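Hydrogenase maturation factor (Thermoanaerobacter tengcongensis, PDB 3VTH) probably transfers a carbamoyl group from carbamoyl phosphate to the C-terminal cysteine of HypE, using ATP, in the maturation of [NiFe]-hydrogenases. Local coordinates at residues Ser401-Gly406 with Thr468-Ser473; Lys410-Met415 with Gly736-Gln741; Glu455-Asp460 with Leu476-Val481. One frame throughout, in Å; residues are numbered along the deposited sequence.

Contact 1: Ser401-Gly406 with Thr468-Ser473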
loop_
_atom_site.group_PDB
_atom_site.type_symbol
_atom_site.label_atom_id
_atom_site.label_comp_id
_atom_site.label_asym_id
_atom_site.label_seq_id
_atom_site.Cartn_x
_atom_site.Cartn_y
_atom_site.Cartn_z
ATOM N N SER A 401 17.849 -4.851 15.405
ATOM C CA SER A 401 16.555 -4.264 15.010
ATOM C C SER A 401 16.655 -2.757 14.752
ATOM O O SER A 401 17.191 -1.988 15.569
ATOM C CB SER A 401 15.452 -4.556 16.030
ATOM O OG SER A 401 14.967 -5.885 15.888
ATOM N N ILE A 402 16.135 -2.349 13.604
ATOM C CA ILE A 402 16.157 -0.944 13.201
ATOM C C ILE A 402 14.722 -0.466 13.061
ATOM O O ILE A 402 13.878 -1.186 12.539
ATOM C CB ILE A 402 16.914 -0.764 11.864
ATOM C CG1 ILE A 402 18.428 -0.904 12.114
ATOM C CG2 ILE A 402 16.583 0.612 11.195
ATOM C CD1 ILE A 402 19.261 -1.053 10.851
ATOM N N LEU A 403 14.438 0.732 13.560
ATOM C CA LEU A 403 13.195 1.402 13.212
ATOM C C LEU A 403 13.513 2.465 12.156
ATOM O O LEU A 403 14.331 3.342 12.386
ATOM C CB LEU A 403 12.568 2.047 14.455
ATOM C CG LEU A 403 11.417 3.040 14.227
ATOM C CD1 LEU A 403 10.161 2.341 13.648
ATOM C CD2 LEU A 403 11.092 3.732 15.545
ATOM N N ALA A 404 12.857 2.371 11.005
ATOM C CA ALA A 404 12.936 3.395 9.971
ATOM C C ALA A 404 11.629 4.175 9.997
ATOM O O ALA A 404 10.560 3.590 9.876
ATOM C CB ALA A 404 13.175 2.760 8.609
ATOM N N VAL A 405 11.731 5.494 10.180
ATOM C CA VAL A 405 10.580 6.314 10.531
ATOM C C VAL A 405 9.776 6.763 9.323
ATOM O O VAL A 405 8.656 7.261 9.480
ATOM C CB VAL A 405 10.959 7.533 11.417
ATOM C CG1 VAL A 405 11.491 7.064 12.798
ATOM C CG2 VAL A 405 11.933 8.471 10.703
ATOM N N GLY A 406 10.342 6.597 8.128
ATOM C CA GLY A 406 9.635 6.991 6.895
ATOM C C GLY A 406 9.798 8.461 6.555
ATOM O O GLY A 406 10.724 9.130 7.043
ATOM N N THR A 468 11.222 12.768 11.271
ATOM C CA THR A 468 12.597 13.098 11.668
ATOM C C THR A 468 12.653 13.594 13.119
ATOM O O THR A 468 13.475 13.131 13.911
ATOM C CB THR A 468 13.212 14.158 10.718
ATOM O OG1 THR A 468 13.254 13.618 9.396
ATOM C CG2 THR A 468 14.642 14.557 11.175
ATOM N N GLN A 469 11.755 14.521 13.459
ATOM C CA GLN A 469 11.632 15.034 14.831
ATOM C C GLN A 469 11.371 13.898 15.817
ATOM O O GLN A 469 11.915 13.886 16.919
ATOM C CB GLN A 469 10.552 16.131 14.910
ATOM C CG GLN A 469 10.941 17.365 14.055
ATOM C CD GLN A 469 9.759 18.190 13.526
ATOM O OE1 GLN A 469 8.643 18.114 14.034
ATOM N NE2 GLN A 469 10.024 19.006 12.508
ATOM N N TYR A 470 10.548 12.935 15.412
ATOM C CA TYR A 470 10.320 11.761 16.236
ATOM C C TYR A 470 11.611 10.953 16.410
ATOM O O TYR A 470 11.964 10.613 17.531
ATOM C CB TYR A 470 9.187 10.888 15.677
ATOM C CG TYR A 470 9.015 9.568 16.431
ATOM C CD1 TYR A 470 8.469 9.530 17.710
ATOM C CD2 TYR A 470 9.418 8.368 15.852
ATOM C CE1 TYR A 470 8.312 8.299 18.392
ATOM C CE2 TYR A 470 9.269 7.160 16.508
ATOM C CZ TYR A 470 8.716 7.123 17.760
ATOM O OH TYR A 470 8.605 5.899 18.371
ATOM N N ALA A 471 12.317 10.679 15.307
ATOM C CA ALA A 471 13.584 9.936 15.355
ATOM C C ALA A 471 14.596 10.583 16.307
ATOM O O ALA A 471 15.200 9.902 17.134
ATOM C CB ALA A 471 14.186 9.792 13.971
ATOM N N LYS A 472 14.757 11.896 16.183
ATOM C CA LYS A 472 15.687 12.650 17.016
ATOM C C LYS A 472 15.264 12.671 18.472
ATOM O O LYS A 472 16.107 12.787 19.350
ATOM C CB LYS A 472 15.839 14.088 16.521
ATOM C CG LYS A 472 16.236 14.237 15.061
ATOM C CD LYS A 472 17.625 13.674 14.777
ATOM C CE LYS A 472 18.475 14.672 13.983
ATOM N NZ LYS A 472 17.761 15.278 12.830
ATOM N N SER A 473 13.960 12.545 18.724
ATOM C CA SER A 473 13.445 12.497 20.094
ATOM C C SER A 473 13.830 11.213 20.842
ATOM O O SER A 473 13.694 11.151 22.065
ATOM C CB SER A 473 11.915 12.646 20.108
ATOM O OG SER A 473 11.270 11.371 20.059
HETATM O O HOH W 1 12.485 11.078 8.691
#

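Contact 2: Lys410-Met415 with Gly736-Gln741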
loop_
_atom_site.group_PDB
_atom_site.type_symbol
_atom_site.label_atom_id
_atom_site.label_comp_id
_atom_site.label_asym_id
_atom_site.label_seq_id
_atom_site.Cartn_x
_atom_site.Cartn_y
_atom_site.Cartn_z
ATOM N N LYS A 410 2.291 10.178 2.647
ATOM C CA LYS A 410 1.971 8.760 2.523
ATOM C C LYS A 410 2.829 7.919 3.474
ATOM O O LYS A 410 3.349 6.855 3.113
ATOM C CB LYS A 410 2.193 8.307 1.073
ATOM C CG LYS A 410 1.249 8.976 0.031
ATOM C CD LYS A 410 1.710 8.605 -1.388
ATOM C CE LYS A 410 0.762 9.104 -2.506
ATOM N NZ LYS A 410 0.529 10.601 -2.504
ATOM N N ASN A 411 2.992 8.409 4.690
ATOM C CA ASN A 411 3.971 7.802 5.577
ATOM C C ASN A 411 3.725 6.315 5.867
ATOM O O ASN A 411 2.587 5.890 6.053
ATOM C CB ASN A 411 4.074 8.598 6.871
ATOM C CG ASN A 411 5.008 7.934 7.886
ATOM O OD1 ASN A 411 6.188 8.295 8.014
ATOM N ND2 ASN A 411 4.491 6.952 8.580
ATOM N N THR A 412 4.815 5.537 5.880
ATOM C CA THR A 412 4.859 4.277 6.592
ATOM C C THR A 412 6.162 4.304 7.398
ATOM O O THR A 412 7.086 5.056 7.067
ATOM C CB THR A 412 4.924 3.064 5.640
ATOM O OG1 THR A 412 6.071 3.203 4.790
ATOM C CG2 THR A 412 3.633 2.941 4.786
ATOM N N PHE A 413 6.221 3.470 8.431
ATOM C CA PHE A 413 7.461 3.182 9.133
ATOM C C PHE A 413 7.794 1.711 8.906
ATOM O O PHE A 413 6.945 0.954 8.444
ATOM C CB PHE A 413 7.337 3.514 10.634
ATOM C CG PHE A 413 6.248 2.750 11.346
ATOM C CD1 PHE A 413 6.478 1.460 11.817
ATOM C CD2 PHE A 413 4.995 3.330 11.556
ATOM C CE1 PHE A 413 5.463 0.734 12.498
ATOM C CE2 PHE A 413 3.976 2.624 12.235
ATOM C CZ PHE A 413 4.209 1.333 12.705
ATOM N N CYS A 414 9.041 1.317 9.172
ATOM C CA CYS A 414 9.457 -0.073 8.974
ATOM C C CYS A 414 10.343 -0.513 10.135
ATOM O O CYS A 414 11.196 0.256 10.568
ATOM C CB CYS A 414 10.187 -0.216 7.627
ATOM S SG CYS A 414 10.758 -1.880 7.222
ATOM N N MET A 415 10.108 -1.722 10.657
ATOM C CA MET A 415 10.916 -2.297 11.744
ATOM C C MET A 415 11.481 -3.634 11.314
ATOM O O MET A 415 10.743 -4.495 10.830
ATOM C CB MET A 415 10.063 -2.600 12.984
ATOM C CG MET A 415 9.369 -1.432 13.583
ATOM S SD MET A 415 8.165 -2.004 14.811
ATOM C CE MET A 415 7.555 -0.373 15.216
ATOM N N GLY A 736 6.953 3.851 0.230
ATOM C CA GLY A 736 8.037 2.850 0.217
ATOM C C GLY A 736 9.342 3.287 0.887
ATOM O O GLY A 736 10.216 2.466 1.114
ATOM N N ILE A 737 9.458 4.567 1.245
ATOM C CA ILE A 737 10.715 5.146 1.763
ATOM C C ILE A 737 11.271 4.400 3.001
ATOM O O ILE A 737 12.460 4.157 3.083
ATOM C CB ILE A 737 10.510 6.652 2.072
ATOM C CG1 ILE A 737 10.503 7.482 0.765
ATOM C CG2 ILE A 737 11.493 7.184 3.084
ATOM C CD1 ILE A 737 11.875 7.645 0.078
ATOM N N SER A 738 10.399 4.036 3.941
ATOM C CA SER A 738 10.842 3.374 5.171
ATOM C C SER A 738 11.568 2.044 4.934
ATOM O O SER A 738 12.483 1.703 5.670
ATOM C CB SER A 738 9.663 3.192 6.129
ATOM O OG SER A 738 8.740 2.254 5.585
ATOM N N LEU A 739 11.173 1.289 3.910
ATOM C CA LEU A 739 11.877 0.047 3.583
ATOM C C LEU A 739 13.318 0.317 3.106
ATOM O O LEU A 739 14.262 -0.384 3.519
ATOM C CB LEU A 739 11.104 -0.782 2.559
ATOM C CG LEU A 739 11.784 -2.074 2.105
ATOM C CD1 LEU A 739 11.962 -3.108 3.299
ATOM C CD2 LEU A 739 11.045 -2.706 0.952
ATOM N N GLY A 740 13.476 1.335 2.255
ATOM C CA GLY A 740 14.800 1.757 1.798
ATOM C C GLY A 740 15.682 2.252 2.936
ATOM O O GLY A 740 16.856 1.856 3.024
ATOM N N GLN A 741 15.126 3.103 3.809
ATOM C CA GLN A 741 15.858 3.572 4.993
ATOM C C GLN A 741 16.325 2.395 5.837
ATOM O O GLN A 741 17.448 2.399 6.339
ATOM C CB GLN A 741 14.998 4.468 5.890
ATOM C CG GLN A 741 14.552 5.798 5.281
ATOM C CD GLN A 741 13.506 6.497 6.138
ATOM O OE1 GLN A 741 12.740 5.843 6.866
ATOM N NE2 GLN A 741 13.450 7.837 6.039
HETATM O O HOH W 2 7.850 5.415 4.105
#

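Contact 3: Glu455-Asp460 with Leu476-Val481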
loop_
_atom_site.group_PDB
_atom_site.type_symbol
_atom_site.label_atom_id
_atom_site.label_comp_id
_atom_site.label_asym_id
_atom_site.label_seq_id
_atom_site.Cartn_x
_atom_site.Cartn_y
_atom_site.Cartn_z
ATOM N N GLU A 455 17.059 -0.784 18.101
ATOM C CA GLU A 455 18.388 -0.455 18.626
ATOM C C GLU A 455 18.999 0.756 17.912
ATOM O O GLU A 455 19.825 1.468 18.475
ATOM C CB GLU A 455 19.294 -1.687 18.570
ATOM C CG GLU A 455 18.786 -2.798 19.512
ATOM C CD GLU A 455 19.750 -3.972 19.682
ATOM O OE1 GLU A 455 20.341 -4.417 18.672
ATOM O OE2 GLU A 455 19.894 -4.475 20.827
ATOM N N VAL A 456 18.556 0.999 16.677
ATOM C CA VAL A 456 19.034 2.117 15.878
ATOM C C VAL A 456 17.821 2.658 15.126
ATOM O O VAL A 456 16.933 1.882 14.737
ATOM C CB VAL A 456 20.155 1.671 14.879
ATOM C CG1 VAL A 456 20.500 2.765 13.896
ATOM C CG2 VAL A 456 21.443 1.244 15.633
ATOM N N VAL A 457 17.764 3.976 14.949
ATOM C CA VAL A 457 16.665 4.593 14.201
ATOM C C VAL A 457 17.209 5.243 12.926
ATOM O O VAL A 457 18.226 5.955 12.970
ATOM C CB VAL A 457 15.876 5.622 15.056
ATOM C CG1 VAL A 457 16.783 6.776 15.513
ATOM C CG2 VAL A 457 14.693 6.206 14.259
ATOM N N ALA A 458 16.545 4.975 11.801
ATOM C CA ALA A 458 16.908 5.555 10.523
ATOM C C ALA A 458 15.833 6.572 10.136
ATOM O O ALA A 458 14.624 6.355 10.367
ATOM C CB ALA A 458 17.033 4.478 9.444
ATOM N N HIS A 459 16.281 7.687 9.571
ATOM C CA HIS A 459 15.367 8.781 9.252
ATOM C C HIS A 459 15.860 9.558 8.040
ATOM O O HIS A 459 17.028 9.428 7.631
ATOM C CB HIS A 459 15.212 9.711 10.471
ATOM C CG HIS A 459 16.468 10.433 10.851
ATOM N ND1 HIS A 459 16.874 11.607 10.242
ATOM C CD2 HIS A 459 17.405 10.148 11.783
ATOM C CE1 HIS A 459 18.008 12.012 10.790
ATOM N NE2 HIS A 459 18.348 11.144 11.731
ATOM N N ASP A 460 14.966 10.363 7.469
ATOM C CA ASP A 460 15.295 11.208 6.339
ATOM C C ASP A 460 16.202 12.359 6.767
ATOM O O ASP A 460 16.117 12.854 7.904
ATOM C CB ASP A 460 14.007 11.788 5.734
ATOM C CG ASP A 460 14.176 12.188 4.267
ATOM O OD1 ASP A 460 13.801 11.390 3.389
ATOM O OD2 ASP A 460 14.661 13.306 3.992
ATOM N N LEU A 476 18.451 6.768 20.940
ATOM C CA LEU A 476 19.049 5.700 20.144
ATOM C C LEU A 476 20.038 6.314 19.170
ATOM O O LEU A 476 19.846 7.454 18.774
ATOM C CB LEU A 476 17.970 4.954 19.341
ATOM C CG LEU A 476 16.870 4.119 20.001
ATOM C CD1 LEU A 476 15.869 3.684 18.943
ATOM C CD2 LEU A 476 17.453 2.902 20.764
ATOM N N PRO A 477 21.078 5.556 18.764
ATOM C CA PRO A 477 21.951 6.006 17.679
ATOM C C PRO A 477 21.104 6.219 16.416
ATOM O O PRO A 477 20.150 5.464 16.191
ATOM C CB PRO A 477 22.894 4.815 17.467
ATOM C CG PRO A 477 22.845 4.035 18.765
ATOM C CD PRO A 477 21.431 4.200 19.232
ATOM N N LYS A 478 21.450 7.231 15.622
ATOM C CA LYS A 478 20.677 7.616 14.437
ATOM C C LYS A 478 21.510 7.490 13.171
ATOM O O LYS A 478 22.718 7.782 13.180
ATOM C CB LYS A 478 20.187 9.066 14.565
ATOM C CG LYS A 478 19.089 9.245 15.598
ATOM C CD LYS A 478 19.240 10.496 16.441
ATOM C CE LYS A 478 18.583 10.240 17.806
ATOM N NZ LYS A 478 18.978 11.250 18.824
ATOM N N ILE A 479 20.859 7.051 12.093
ATOM C CA ILE A 479 21.438 7.090 10.757
ATOM C C ILE A 479 20.520 7.918 9.839
ATOM O O ILE A 479 19.346 7.579 9.669
ATOM C CB ILE A 479 21.714 5.667 10.194
ATOM C CG1 ILE A 479 22.774 4.947 11.061
ATOM C CG2 ILE A 479 22.207 5.753 8.744
ATOM C CD1 ILE A 479 22.974 3.462 10.728
ATOM N N GLU A 480 21.051 9.011 9.286
ATOM C CA GLU A 480 20.304 9.832 8.341
ATOM C C GLU A 480 20.465 9.248 6.953
ATOM O O GLU A 480 21.560 8.815 6.577
ATOM C CB GLU A 480 20.757 11.312 8.392
ATOM C CG GLU A 480 22.226 11.578 7.989
ATOM C CD GLU A 480 22.595 13.074 7.968
ATOM O OE1 GLU A 480 23.694 13.410 7.450
ATOM O OE2 GLU A 480 21.791 13.904 8.466
ATOM N N VAL A 481 19.372 9.237 6.195
ATOM C CA VAL A 481 19.319 8.605 4.887
ATOM C C VAL A 481 18.759 9.621 3.891
ATOM O O VAL A 481 17.686 10.189 4.104
ATOM C CB VAL A 481 18.421 7.336 4.915
ATOM C CG1 VAL A 481 18.273 6.738 3.510
ATOM C CG2 VAL A 481 18.977 6.298 5.925
HETATM O O HOH W 3 15.018 8.995 3.787
#

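Contact 1: Ser401-Gly406 with Thr468-Ser473
Apolar packing of V405 and L403 against Y470 and A471 carries most of this contact between strand 402-404, with the turn after it, and helix 466-473. V405 takes the central place. With CG1 anti to its carbonyl carbon (chi1 -65°), the CG1 methyl touches two helix residues, 3.9 Å from Y470 CD2 and 4.0 Å from A471 CB. It meets the tyrosine in the plane of the ring, at the edge and not over a face. L403 reaches that same edge one atom further along, its CD2 standing 4.0 Å from Y470 CE2, and the two side chains run nearly at right angles.

The polar part is a single water beyond V405. It donates to G406 O at 3.1 Å and to T468 OG1 at 2.7 Å, bridging the turn to the helix. T468 OG1 is also bonded to H462 O, and G406 O to S467 OG.

Y470 meets F436, I440 and I443 of helix 433-449 as well, while V405 and A471 both rest on V457 and H459. The helix is thus held on the sheet of the Kae1-like domain by methyl groups and a ring edge, with a water bridge and the S467 bond at its N-terminal end.

Contact 2: Lys410-Met415 with Gly736-Gln741
S738 sets its CB over the backbone of 412-414, 3.3 Å from T412 O and 3.6 Å from C414 N, while its OG lies beside T412 and 3.5 Å from C414 CB. S738 OG donates to T412 OG1 at 2.9 Å. Chi1 of 68° puts this oxygen between the serine's own backbone N and carbonyl carbon, a rotation that turns it toward T412 OG1. The threonine hydroxyl has three partners: besides S738 OG, T412 OG1 is bonded to G735 O, and a water donates to it at 2.9 Å. That water accepts from S738 N, also at 2.9 Å, so an amide in the first turn of helix 737-749 is satisfied through water.

The contact joins the two halves of the Kae1-like carbamoyltransferase unit, both related to the actin-like ATPases; the C-terminal helix packs here on the sheet of the first half. D734, an iron ligand, lies just ahead of the helix, its side chain about 8 Å from that of T412.

Further along, the packing turns apolar: C414 SG, anti to its backbone N (chi1 -180°), extends to within 4.3 Å of L739 CD1. A421 and I423 of strand 420-423 line the same side, touching L739 and S738 respectively.

Contact 3: Glu455-Asp460 with Leu476-Val481
Strands 456-460 and 478-481 are the two parallel strands of a beta-alpha-beta unit whose helix is 466-473, and they pair in register from V457 with K478 to D460 with V481. Four backbone hydrogen bonds join them, from V457 N to P477 O, I479 N to V457 O, H459 N to I479 O and V481 N to H459 O, the last at 2.8 Å.

On the face shared with the crossover helix, V457 and K478 lie side by side, tightly packed, with V457 CG1 only 3.4 Å from K478 CG. H459 leans across its neighbour: chi1 of 65° carries the imidazole over the next strand, where E480 CA makes a CH-pi contact 4.2 Å from the ring centroid, K478 CB meets the ring edge, and H459 CE1 comes within 3.7 Å of E480 CB. The ring's rotation is fixed by H459 ND1, which donates to D460 O at 2.8 Å. An alanine here would be likely to leave D460 O without this donor, and E480 CA and K478 CB without the ring they pack on.

At the C-terminal end a water donates to D460 OD1 at 2.7 Å and to V481 O. D460 OD2 accepts from H462 N, while OD1 bonds to ND1 of H483, an iron ligand, which places this carboxylate in the second shell of the iron site. Such a right-handed parallel beta-alpha-beta crossover is typical of the ASKHA (actin-like ATPase) fold.

Overall arrangement
From the N terminus, strand 402-404 comes first, followed by strand 414-417, its antiparallel neighbour, where the A404 N to C414 O pair links contacts 1 and 2. The chain then passes through helix 433-449 to strand 456-460, on the other side of 402-404. Contact 1 closes its loop when helix 466-473 returns over the sheet; contact 3 crosses it, with 476-481 adding the edge strand. Contact 2 closes some 320 residues later, enclosing contact 3 and crossing contact 1, as helix 737-749 docks on the sheet. Q741 of that helix bonds to G406 through OE1 and packs against H459 and V481, bringing all three contacts together; contact 3 lies nearest the iron.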